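Local structure of major royal jelly protein 1 (Apis mellifera, 5YYL) at residues T248-M256 / L265-T273. The protein is the most abundant protein of royal jelly, binds sterol, and probably serves a nutritional role in the food of developing honeybee larvae. Sequence-based numbering, arbitrary orientation.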
loop_
_atom_site.group_PDB
_atom_site.type_symbol
_atom_site.label_atom_id
_atom_site.label_comp_id
_atom_site.label_asym_id
_atom_site.label_seq_id
_atom_site.Cartn_x
_atom_site.Cartn_y
_atom_site.Cartn_z
ATOM N N THR A 248 15.434 -45.861 -33.690
ATOM C CA THR A 248 14.333 -46.243 -34.585
ATOM C C THR A 248 13.055 -46.447 -33.760
ATOM O O THR A 248 13.118 -47.011 -32.661
ATOM C CB THR A 248 14.726 -47.501 -35.416
ATOM O OG1 THR A 248 14.001 -47.525 -36.651
ATOM C CG2 THR A 248 14.518 -48.816 -34.652
ATOM N N ALA A 249 11.912 -45.982 -34.271
ATOM C CA ALA A 249 10.638 -46.052 -33.519
ATOM C C ALA A 249 9.444 -46.393 -34.407
ATOM O O ALA A 249 8.961 -45.539 -35.137
ATOM C CB ALA A 249 10.390 -44.738 -32.783
ATOM N N GLN A 250 8.963 -47.634 -34.325
ATOM C CA GLN A 250 7.759 -48.060 -35.059
ATOM C C GLN A 250 6.517 -47.773 -34.214
ATOM O O GLN A 250 5.890 -48.692 -33.681
ATOM C CB GLN A 250 7.825 -49.551 -35.409
ATOM C CG GLN A 250 9.012 -49.954 -36.269
ATOM C CD GLN A 250 8.982 -51.429 -36.651
ATOM O OE1 GLN A 250 8.567 -52.298 -35.861
ATOM N NE2 GLN A 250 9.427 -51.721 -37.873
ATOM N N ASP A 251 6.180 -46.490 -34.085
ATOM C CA ASP A 251 5.042 -46.029 -33.290
ATOM C C ASP A 251 4.161 -45.105 -34.131
ATOM O O ASP A 251 4.656 -44.360 -34.984
ATOM C CB ASP A 251 5.516 -45.289 -32.027
ATOM C CG ASP A 251 6.304 -46.174 -31.081
ATOM O OD1 ASP A 251 5.737 -47.152 -30.562
ATOM O OD2 ASP A 251 7.490 -45.876 -30.834
ATOM N N GLY A 252 2.852 -45.176 -33.876
ATOM C CA GLY A 252 1.836 -44.365 -34.566
ATOM C C GLY A 252 1.334 -43.186 -33.751
ATOM O O GLY A 252 2.129 -42.474 -33.131
ATOM N N ILE A 253 0.016 -42.986 -33.750
ATOM C CA ILE A 253 -0.618 -41.791 -33.149
ATOM C C ILE A 253 -0.138 -41.465 -31.739
ATOM O O ILE A 253 -0.334 -42.217 -30.795
ATOM C CB ILE A 253 -2.168 -41.868 -33.184
ATOM C CG1 ILE A 253 -2.785 -40.550 -32.730
ATOM C CG2 ILE A 253 -2.711 -43.048 -32.389
ATOM C CD1 ILE A 253 -4.276 -40.481 -32.962
ATOM N N SER A 254 0.527 -40.323 -31.633
ATOM C CA SER A 254 0.775 -39.634 -30.361
ATOM C C SER A 254 0.868 -38.115 -30.622
ATOM O O SER A 254 0.439 -37.642 -31.676
ATOM C CB SER A 254 2.045 -40.176 -29.692
ATOM O OG SER A 254 1.922 -40.062 -28.282
ATOM N N GLY A 255 1.414 -37.358 -29.679
ATOM C CA GLY A 255 1.548 -35.926 -29.840
ATOM C C GLY A 255 0.227 -35.240 -30.138
ATOM O O GLY A 255 0.126 -34.456 -31.076
ATOM N N MET A 256 -0.787 -35.520 -29.329
ATOM C CA MET A 256 -2.087 -34.888 -29.509
ATOM C C MET A 256 -2.136 -33.484 -28.892
ATOM O O MET A 256 -1.377 -33.170 -27.983
ATOM C CB MET A 256 -3.184 -35.760 -28.925
ATOM C CG MET A 256 -3.313 -37.105 -29.623
ATOM S SD MET A 256 -4.966 -37.805 -29.393
ATOM C CE MET A 256 -5.066 -37.882 -27.610
ATOM N N LEU A 265 -8.596 -31.701 -32.862
ATOM C CA LEU A 265 -7.596 -32.487 -32.146
ATOM C C LEU A 265 -6.474 -32.812 -33.132
ATOM O O LEU A 265 -6.591 -33.736 -33.946
ATOM C CB LEU A 265 -8.224 -33.768 -31.597
ATOM C CG LEU A 265 -7.296 -34.769 -30.929
ATOM C CD1 LEU A 265 -6.693 -34.147 -29.681
ATOM C CD2 LEU A 265 -8.077 -36.028 -30.611
ATOM N N TYR A 266 -5.399 -32.023 -33.075
ATOM C CA TYR A 266 -4.218 -32.241 -33.924
ATOM C C TYR A 266 -3.426 -33.423 -33.402
ATOM O O TYR A 266 -3.413 -33.659 -32.201
ATOM C CB TYR A 266 -3.331 -31.002 -33.977
ATOM C CG TYR A 266 -4.011 -29.818 -34.612
ATOM C CD1 TYR A 266 -3.975 -29.622 -35.990
ATOM C CD2 TYR A 266 -4.686 -28.899 -33.835
ATOM C CE1 TYR A 266 -4.615 -28.540 -36.579
ATOM C CE2 TYR A 266 -5.312 -27.810 -34.398
ATOM C CZ TYR A 266 -5.278 -27.630 -35.764
ATOM O OH TYR A 266 -5.919 -26.548 -36.313
ATOM N N TYR A 267 -2.783 -34.152 -34.306
ATOM C CA TYR A 267 -1.988 -35.326 -33.967
ATOM C C TYR A 267 -1.089 -35.705 -35.136
ATOM O O TYR A 267 -1.170 -35.088 -36.193
ATOM C CB TYR A 267 -2.885 -36.515 -33.620
ATOM C CG TYR A 267 -3.702 -37.025 -34.785
ATOM C CD1 TYR A 267 -3.264 -38.097 -35.556
ATOM C CD2 TYR A 267 -4.922 -36.427 -35.123
ATOM C CE1 TYR A 267 -4.024 -38.560 -36.623
ATOM C CE2 TYR A 267 -5.687 -36.878 -36.184
ATOM C CZ TYR A 267 -5.241 -37.942 -36.926
ATOM O OH TYR A 267 -6.000 -38.395 -37.981
ATOM N N SER A 268 -0.251 -36.716 -34.936
ATOM C CA SER A 268 0.486 -37.340 -36.025
ATOM C C SER A 268 1.097 -38.639 -35.558
ATOM O O SER A 268 1.369 -38.794 -34.380
ATOM C CB SER A 268 1.587 -36.423 -36.527
ATOM O OG SER A 268 2.467 -36.053 -35.491
ATOM N N PRO A 269 1.295 -39.602 -36.465
ATOM C CA PRO A 269 2.074 -40.766 -36.018
ATOM C C PRO A 269 3.525 -40.349 -35.718
ATOM O O PRO A 269 4.037 -39.418 -36.373
ATOM C CB PRO A 269 1.990 -41.748 -37.200
ATOM C CG PRO A 269 1.011 -41.178 -38.172
ATOM C CD PRO A 269 0.837 -39.729 -37.865
ATOM N N VAL A 270 4.146 -41.001 -34.730
ATOM C CA VAL A 270 5.522 -40.687 -34.300
ATOM C C VAL A 270 6.486 -40.859 -35.466
ATOM O O VAL A 270 7.283 -39.976 -35.752
ATOM C CB VAL A 270 5.983 -41.585 -33.121
ATOM C CG1 VAL A 270 7.477 -41.435 -32.822
ATOM C CG2 VAL A 270 5.164 -41.290 -31.865
ATOM N N ALA A 271 6.394 -41.998 -36.134
ATOM C CA ALA A 271 7.118 -42.196 -37.368
ATOM C C ALA A 271 6.272 -41.611 -38.496
ATOM O O ALA A 271 5.559 -42.314 -39.208
ATOM C CB ALA A 271 7.396 -43.667 -37.590
ATOM N N SER A 272 6.369 -40.300 -38.660
ATOM C CA SER A 272 5.706 -39.600 -39.768
ATOM C C SER A 272 6.248 -38.197 -39.807
ATOM O O SER A 272 6.814 -37.728 -38.820
ATOM C CB SER A 272 4.180 -39.553 -39.600
ATOM O OG SER A 272 3.783 -38.401 -38.888
ATOM N N THR A 273 6.068 -37.518 -40.934
ATOM C CA THR A 273 6.442 -36.104 -41.043
ATOM C C THR A 273 5.216 -35.254 -41.371
ATOM O O THR A 273 5.329 -34.169 -41.918
ATOM C CB THR A 273 7.581 -35.897 -42.059
ATOM O OG1 THR A 273 7.120 -36.182 -43.375
ATOM C CG2 THR A 273 8.788 -36.776 -41.698
#
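Ser254 and Ser268 form a hydrogen-bonded pair near the open end of an antiparallel beta hairpin, the first two strands of a four-stranded blade in a propeller-like domain. The assignment rests on Ser254 N donating to Ser268 O (3.3 Å, 171° at the hydrogen) and on a weak return bond from Ser268 N to Ser254 O. Ile253 and Pro269 follow as a non-hydrogen-bonded pair, Ile253 CA lying 4.1 Å from Pro269 CA. Beyond them the ladder continues into loop: Val270 N reaches Gly252 O at 3.0 Å from above the carbonyl plane, 52° out of it, whereas Ala271 N meets Asp251 O at 3.1 Å almost straight.

Side chains add apolar contact. Ile253 sets CG1 and CD1 obliquely against the Tyr267 ring, its CD1 3.7 Å from CD1 of that tyrosine, a reach set by a chi1 of -172° that turns CG1 opposite the backbone N. In Met256, CG stands anti to the carbonyl carbon and SD lies 3.8 Å from Leu265 CD2. On the Ser254 face, Val270 CG2 packs against Ser254 CB.

Further out, strand 201-207 of the preceding blade packs on Ile253, Met256 and Leu265 through Tyr204 and Ala206. Tyr267 OH is tied to Thr230, while Ser254 OG bonds to Ser186 and Ser268 OG to Lys309 and Ser306, linking the hairpin to both adjoining sheets. Where the 265-273 chain turns away, Ser272 OG donates to Pro269 O at 2.7 Å.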